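Local coordinates for 16S rRNA processing protein (Pseudomonas aeruginosa, PDB 2F1L) that probably acts as an accessory factor in the final assembly of the 30S ribosomal subunit, where it is needed for efficient processing of 16S rRNA, at residues 115-121 with 133-139; 22-27 with 37-42. All blocks are in the same frame, centred on the assembly; numbering follows the deposited sequence.

Contact 1 of 2, residues 115-121 with 133-139; sequences WHQLEGL and VIDHLLE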
loop_
_atom_site.group_PDB
_atom_site.type_symbol
_atom_site.label_atom_id
_atom_site.label_comp_id
_atom_site.label_asym_id
_atom_site.label_seq_id
_atom_site.Cartn_x
_atom_site.Cartn_y
_atom_site.Cartn_z
ATOM N N TRP A 115 -2.349 16.022 8.179
ATOM C CA TRP A 115 -1.015 16.073 7.614
ATOM C C TRP A 115 -0.006 16.745 8.544
ATOM O O TRP A 115 1.138 16.296 8.661
ATOM C CB TRP A 115 -1.065 16.863 6.305
ATOM C CG TRP A 115 -1.349 16.069 5.101
ATOM C CD1 TRP A 115 -1.884 14.795 5.015
ATOM C CD2 TRP A 115 -1.108 16.496 3.770
ATOM N NE1 TRP A 115 -1.967 14.407 3.693
ATOM C CE2 TRP A 115 -1.510 15.441 2.907
ATOM C CE3 TRP A 115 -0.584 17.678 3.211
ATOM C CZ2 TRP A 115 -1.417 15.546 1.510
ATOM C CZ3 TRP A 115 -0.482 17.778 1.823
ATOM C CH2 TRP A 115 -0.906 16.717 0.990
ATOM N N HIS A 116 -0.416 17.827 9.177
ATOM C CA HIS A 116 0.524 18.599 9.946
ATOM C C HIS A 116 0.820 17.860 11.299
ATOM O O HIS A 116 1.891 18.043 11.880
ATOM C CB HIS A 116 0.059 20.090 10.027
ATOM C CG HIS A 116 -0.195 20.734 8.674
ATOM N ND1 HIS A 116 0.515 20.404 7.535
ATOM C CD2 HIS A 116 -1.071 21.699 8.295
ATOM C CE1 HIS A 116 0.083 21.129 6.517
ATOM N NE2 HIS A 116 -0.881 21.919 6.951
ATOM N N GLN A 117 -0.079 16.983 11.759
ATOM C CA GLN A 117 0.216 16.092 12.901
ATOM C C GLN A 117 1.313 15.023 12.658
ATOM O O GLN A 117 1.977 14.622 13.578
ATOM C CB GLN A 117 -1.044 15.359 13.319
ATOM C CG GLN A 117 -2.106 16.218 13.937
ATOM C CD GLN A 117 -3.240 15.354 14.409
ATOM O OE1 GLN A 117 -3.813 14.601 13.623
ATOM N NE2 GLN A 117 -3.531 15.403 15.706
ATOM N N LEU A 118 1.463 14.544 11.427
ATOM C CA LEU A 118 2.512 13.582 11.061
ATOM C C LEU A 118 3.915 14.202 10.878
ATOM O O LEU A 118 4.919 13.520 11.089
ATOM C CB LEU A 118 2.099 12.833 9.790
ATOM C CG LEU A 118 0.753 12.090 9.933
ATOM C CD1 LEU A 118 0.360 11.487 8.608
ATOM C CD2 LEU A 118 0.787 11.028 11.036
ATOM N N GLU A 119 3.965 15.478 10.491
ATOM C CA GLU A 119 5.218 16.223 10.328
ATOM C C GLU A 119 6.046 16.195 11.592
ATOM O O GLU A 119 5.559 16.494 12.674
ATOM C CB GLU A 119 4.938 17.674 9.939
ATOM C CG GLU A 119 4.795 17.846 8.447
ATOM C CD GLU A 119 3.972 19.053 8.018
ATOM O OE1 GLU A 119 3.900 20.075 8.746
ATOM O OE2 GLU A 119 3.396 18.963 6.916
ATOM N N GLY A 120 7.307 15.832 11.453
ATOM C CA GLY A 120 8.209 15.784 12.585
ATOM C C GLY A 120 8.260 14.445 13.275
ATOM O O GLY A 120 9.078 14.262 14.144
ATOM N N LEU A 121 7.413 13.489 12.892
ATOM C CA LEU A 121 7.492 12.155 13.484
ATOM C C LEU A 121 8.734 11.448 13.009
ATOM O O LEU A 121 9.105 11.540 11.817
ATOM C CB LEU A 121 6.288 11.315 13.118
ATOM C CG LEU A 121 4.946 11.685 13.749
ATOM C CD1 LEU A 121 3.898 10.733 13.269
ATOM C CD2 LEU A 121 5.044 11.641 15.238
ATOM N N VAL A 133 12.859 11.811 9.700
ATOM C CA VAL A 133 11.629 12.445 10.171
ATOM C C VAL A 133 10.774 12.788 8.973
ATOM O O VAL A 133 11.284 13.102 7.912
ATOM C CB VAL A 133 11.864 13.772 10.993
ATOM C CG1 VAL A 133 12.415 13.495 12.381
ATOM C CG2 VAL A 133 12.780 14.697 10.297
ATOM N N ILE A 134 9.467 12.746 9.150
ATOM C CA ILE A 134 8.549 13.176 8.120
ATOM C C ILE A 134 8.675 14.676 8.025
ATOM O O ILE A 134 8.496 15.396 9.006
ATOM C CB ILE A 134 7.108 12.776 8.467
ATOM C CG1 ILE A 134 6.948 11.265 8.352
ATOM C CG2 ILE A 134 6.116 13.433 7.529
ATOM C CD1 ILE A 134 5.770 10.728 9.049
ATOM N N ASP A 135 9.018 15.142 6.836
ATOM C CA ASP A 135 9.163 16.546 6.570
ATOM C C ASP A 135 7.822 17.090 6.127
ATOM O O ASP A 135 7.408 18.149 6.575
ATOM C CB ASP A 135 10.191 16.753 5.460
ATOM C CG ASP A 135 10.449 18.203 5.183
ATOM O OD1 ASP A 135 11.210 18.801 5.945
ATOM O OD2 ASP A 135 9.894 18.742 4.211
ATOM N N HIS A 136 7.164 16.376 5.217
ATOM C CA HIS A 136 5.829 16.766 4.744
ATOM C C HIS A 136 5.231 15.621 3.952
ATOM O O HIS A 136 5.861 14.562 3.821
ATOM C CB HIS A 136 5.810 18.079 3.937
ATOM C CG HIS A 136 6.603 18.048 2.666
ATOM N ND1 HIS A 136 7.979 18.181 2.641
ATOM C CD2 HIS A 136 6.209 17.987 1.364
ATOM C CE1 HIS A 136 8.403 18.170 1.383
ATOM N NE2 HIS A 136 7.350 18.044 0.586
ATOM N N LEU A 137 3.988 15.821 3.520
ATOM C CA LEU A 137 3.200 14.809 2.836
ATOM C C LEU A 137 2.857 15.305 1.461
ATOM O O LEU A 137 2.827 16.498 1.236
ATOM C CB LEU A 137 1.930 14.455 3.614
ATOM C CG LEU A 137 2.288 13.348 4.612
ATOM C CD1 LEU A 137 2.766 13.967 5.872
ATOM C CD2 LEU A 137 1.147 12.430 4.905
ATOM N N LEU A 138 2.641 14.384 0.538
ATOM C CA LEU A 138 2.272 14.739 -0.827
ATOM C C LEU A 138 0.951 14.111 -1.185
ATOM O O LEU A 138 0.683 12.979 -0.851
ATOM C CB LEU A 138 3.305 14.252 -1.843
ATOM C CG LEU A 138 4.753 14.717 -1.712
ATOM C CD1 LEU A 138 5.581 14.041 -2.812
ATOM C CD2 LEU A 138 4.940 16.225 -1.784
ATOM N N GLU A 139 0.133 14.865 -1.883
ATOM C CA GLU A 139 -1.074 14.349 -2.469
ATOM C C GLU A 139 -0.645 13.845 -3.859
ATOM O O GLU A 139 0.083 14.527 -4.571
ATOM C CB GLU A 139 -2.074 15.495 -2.484
ATOM C CG GLU A 139 -3.529 15.177 -2.807
ATOM C CD GLU A 139 -4.315 16.463 -3.039
ATOM O OE1 GLU A 139 -4.036 17.445 -2.310
ATOM O OE2 GLU A 139 -5.161 16.506 -3.964
#
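Trp115 lays a face of its indole over Leu137: the CB of Leu137 stands 3.7 Å from the centroid of the five-membered ring and only 12° off its normal, a CH-pi contact. The six-membered ring reaches on along the strand, with CZ3 3.6 Å from the backbone O of Leu137 and CH2 3.9 Å from CB of Glu139. A tryptophan suits this margin because its broad face covers Leu137 CB and the peptide beside it while NE1 makes a weak hydrogen bond to Asp144. Deeper in, leucines and an isoleucine close the apolar layer. Leu137 holds CG opposite its own carbonyl carbon (chi1 -87°), which sets CD2 beside the indole and CD1 toward Leu118. CD1 of Leu118 meets CD2 of Leu137 at 3.9 Å, the two side chains crossing at about a right angle, and CD1 of Ile134 ends 4.1 Å from CB of Leu121. Met179, Ile172 and Met146 of the same domain pack on this group, which belongs to the interior of the PRC barrel; the short, weakly bonded helical turn 115-118 lies against strand 130-138 and leads through a type II turn, Leu118 to Leu121, into strand 122-125.

Two backbone bonds join that turn to the strand: Gly120 N to Ile134 O, 2.8 Å, and Ile134 N to Leu121 O, 2.9 Å. Gly120 takes a positive phi of 91°, at which a CB would press on the preceding carbonyl. The CG methylene of Glu119 lies against Asp135 O, 3.2 Å away. Glu139 carries its carboxylate to a salt bridge with Arg102 of the second subunit.

Contact 2 of 2, residues 22-27 with 37-42; sequences VIGKIV and KVYSFT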
loop_
_atom_site.group_PDB
_atom_site.type_symbol
_atom_site.label_atom_id
_atom_site.label_comp_id
_atom_site.label_asym_id
_atom_site.label_seq_id
_atom_site.Cartn_x
_atom_site.Cartn_y
_atom_site.Cartn_z
ATOM N N VAL A 22 -15.602 -3.138 5.896
ATOM C CA VAL A 22 -14.829 -4.254 6.395
ATOM C C VAL A 22 -13.425 -3.775 6.738
ATOM O O VAL A 22 -12.645 -3.352 5.851
ATOM C CB VAL A 22 -14.688 -5.383 5.331
ATOM C CG1 VAL A 22 -13.961 -6.591 5.924
ATOM C CG2 VAL A 22 -16.025 -5.795 4.788
ATOM N N ILE A 23 -13.062 -3.871 8.006
ATOM C CA ILE A 23 -11.740 -3.378 8.432
ATOM C C ILE A 23 -10.705 -4.444 8.584
ATOM O O ILE A 23 -9.567 -4.137 8.871
ATOM C CB ILE A 23 -11.820 -2.555 9.758
ATOM C CG1 ILE A 23 -12.413 -3.408 10.890
ATOM C CG2 ILE A 23 -12.618 -1.267 9.500
ATOM C CD1 ILE A 23 -12.466 -2.702 12.241
ATOM N N GLY A 24 -11.106 -5.699 8.474
ATOM C CA GLY A 24 -10.159 -6.846 8.645
ATOM C C GLY A 24 -10.862 -8.173 8.420
ATOM O O GLY A 24 -12.059 -8.212 8.099
ATOM N N LYS A 25 -10.141 -9.281 8.585
ATOM C CA LYS A 25 -10.755 -10.578 8.409
ATOM C C LYS A 25 -10.087 -11.615 9.257
ATOM O O LYS A 25 -8.858 -11.664 9.303
ATOM C CB LYS A 25 -10.660 -10.985 6.960
ATOM C CG LYS A 25 -11.320 -12.345 6.702
ATOM C CD LYS A 25 -11.754 -12.500 5.266
ATOM C CE LYS A 25 -12.657 -13.709 5.075
ATOM N NZ LYS A 25 -13.065 -13.829 3.654
ATOM N N ILE A 26 -10.905 -12.465 9.892
ATOM C CA ILE A 26 -10.426 -13.573 10.714
ATOM C C ILE A 26 -10.137 -14.766 9.838
ATOM O O ILE A 26 -11.013 -15.281 9.154
ATOM C CB ILE A 26 -11.459 -13.959 11.807
ATOM C CG1 ILE A 26 -11.806 -12.763 12.691
ATOM C CG2 ILE A 26 -10.934 -15.050 12.709
ATOM C CD1 ILE A 26 -12.747 -13.113 13.879
ATOM N N VAL A 27 -8.891 -15.225 9.844
ATOM C CA VAL A 27 -8.461 -16.229 8.850
ATOM C C VAL A 27 -7.917 -17.514 9.408
ATOM O O VAL A 27 -7.753 -18.483 8.682
ATOM C CB VAL A 27 -7.396 -15.656 7.923
ATOM C CG1 VAL A 27 -7.991 -14.564 7.078
ATOM C CG2 VAL A 27 -6.195 -15.124 8.734
ATOM N N LYS A 37 -6.196 -15.325 14.345
ATOM C CA LYS A 37 -5.280 -14.656 13.457
ATOM C C LYS A 37 -6.139 -13.858 12.476
ATOM O O LYS A 37 -7.141 -14.334 11.964
ATOM C CB LYS A 37 -4.428 -15.679 12.745
ATOM C CG LYS A 37 -3.223 -15.125 12.007
ATOM C CD LYS A 37 -2.885 -16.013 10.827
ATOM C CE LYS A 37 -1.389 -16.245 10.602
ATOM N NZ LYS A 37 -1.261 -16.722 9.193
ATOM N N VAL A 38 -5.727 -12.625 12.266
ATOM C CA VAL A 38 -6.543 -11.596 11.665
ATOM C C VAL A 38 -5.677 -10.815 10.691
ATOM O O VAL A 38 -4.566 -10.418 11.026
ATOM C CB VAL A 38 -7.094 -10.663 12.774
ATOM C CG1 VAL A 38 -7.588 -9.373 12.215
ATOM C CG2 VAL A 38 -8.240 -11.358 13.507
ATOM N N TYR A 39 -6.163 -10.638 9.468
ATOM C CA TYR A 39 -5.552 -9.681 8.589
ATOM C C TYR A 39 -6.235 -8.333 8.871
ATOM O O TYR A 39 -7.454 -8.281 9.117
ATOM C CB TYR A 39 -5.722 -10.079 7.118
ATOM C CG TYR A 39 -4.929 -11.283 6.625
ATOM C CD1 TYR A 39 -3.638 -11.511 7.024
ATOM C CD2 TYR A 39 -5.467 -12.136 5.667
ATOM C CE1 TYR A 39 -2.903 -12.587 6.515
ATOM C CE2 TYR A 39 -4.750 -13.204 5.157
ATOM C CZ TYR A 39 -3.467 -13.433 5.593
ATOM O OH TYR A 39 -2.740 -14.510 5.114
ATOM N N SER A 40 -5.463 -7.248 8.869
ATOM C CA SER A 40 -6.042 -5.916 9.088
ATOM C C SER A 40 -6.057 -5.097 7.818
ATOM O O SER A 40 -5.092 -5.110 7.098
ATOM C CB SER A 40 -5.239 -5.158 10.122
ATOM O OG SER A 40 -5.591 -3.797 10.103
ATOM N N PHE A 41 -7.126 -4.355 7.579
ATOM C CA PHE A 41 -7.254 -3.503 6.392
ATOM C C PHE A 41 -7.190 -2.000 6.714
ATOM O O PHE A 41 -7.494 -1.110 5.851
ATOM C CB PHE A 41 -8.578 -3.839 5.665
ATOM C CG PHE A 41 -8.743 -5.309 5.332
ATOM C CD1 PHE A 41 -7.648 -6.076 4.938
ATOM C CD2 PHE A 41 -9.994 -5.907 5.362
ATOM C CE1 PHE A 41 -7.790 -7.429 4.655
ATOM C CE2 PHE A 41 -10.154 -7.272 5.082
ATOM C CZ PHE A 41 -9.054 -8.024 4.716
ATOM N N THR A 42 -6.809 -1.712 7.944
ATOM C CA THR A 42 -6.768 -0.354 8.456
ATOM C C THR A 42 -5.411 0.306 8.153
ATOM O O THR A 42 -4.433 -0.364 7.869
ATOM C CB THR A 42 -7.000 -0.322 9.982
ATOM O OG1 THR A 42 -5.946 -1.041 10.675
ATOM C CG2 THR A 42 -8.328 -0.972 10.314
#
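An antiparallel strand pair of the RimM N-terminal domain brings Lys25 opposite Tyr39 as a hydrogen-bonded pair, with Gly24–Ser40 and Ile26–Val38 as the non-hydrogen-bonded pairs beside it. Lys25 N gives to Tyr39 O and Tyr39 N returns a bond to Lys25 O, each 2.9 Å; Val27 N to Lys37 O is also 2.9 Å. Where the second strand runs out, Phe41 N still reaches Ile23 O at 2.8 Å, but from 40° above the carbonyl plane.

Phe41 folds back over the first strand. Its CG is anti to its own carbonyl carbon (chi1 -54°), which carries the ring over the Gly24 backbone, whose CA lies against one face, 3.4 Å from CD2; the O of Val22 meets the ring edge in plane. Glycine suits position 24 because Tyr39 O comes within 3.1 Å of Gly24 CA, where a CB would collide with it. Ile23 and Gly24 together face Ile98 on the neighbouring strand 97-101, a classic beta bulge in the antiparallel sheet.

On the face bearing Lys25 and Tyr39, Val27 sets CG2 over the centre of the tyrosine ring, while its CG1 comes 3.8 Å from CD2 of that ring. Lys25 NZ forms a salt bridge with Glu159 of the second subunit, and Tyr39 OH is hydrogen-bonded to the terminal OXT of that subunit's Phe187, whose ring stacks on the tyrosine. On the other face, Ile26 CG1 and Val38 CG2 meet 3.9 Å apart, in a layer shared with Ile98 and Leu56. Ser40 OG, also hydrogen-bonded to Leu45 O, accepts from Thr42 N in an ST turn that follows the strand.

Contact 2 (22-27 with 37-42) is complete in the chain before contact 1 (115-121 with 133-139) begins, and they fall in different domains, the N-terminal domain and the PRC barrel. Their centres lie about 27 Å apart on opposite sides of the chain's centre, their nearest atoms about 13 Å apart. They meet between subunits instead: Glu139 pairs with Arg102 and packs on Val21 of the second subunit, while Lys25 pairs with Glu159 and Ile23 packs on Thr140 of it, so the end of contact 1's strand meets the region of contact 2 in the partner. The side chains of Trp115 and Tyr39 each come within about 4 Å of unidentified bound material, to which Ser40 N and Thr42 O hydrogen-bond beside contact 2.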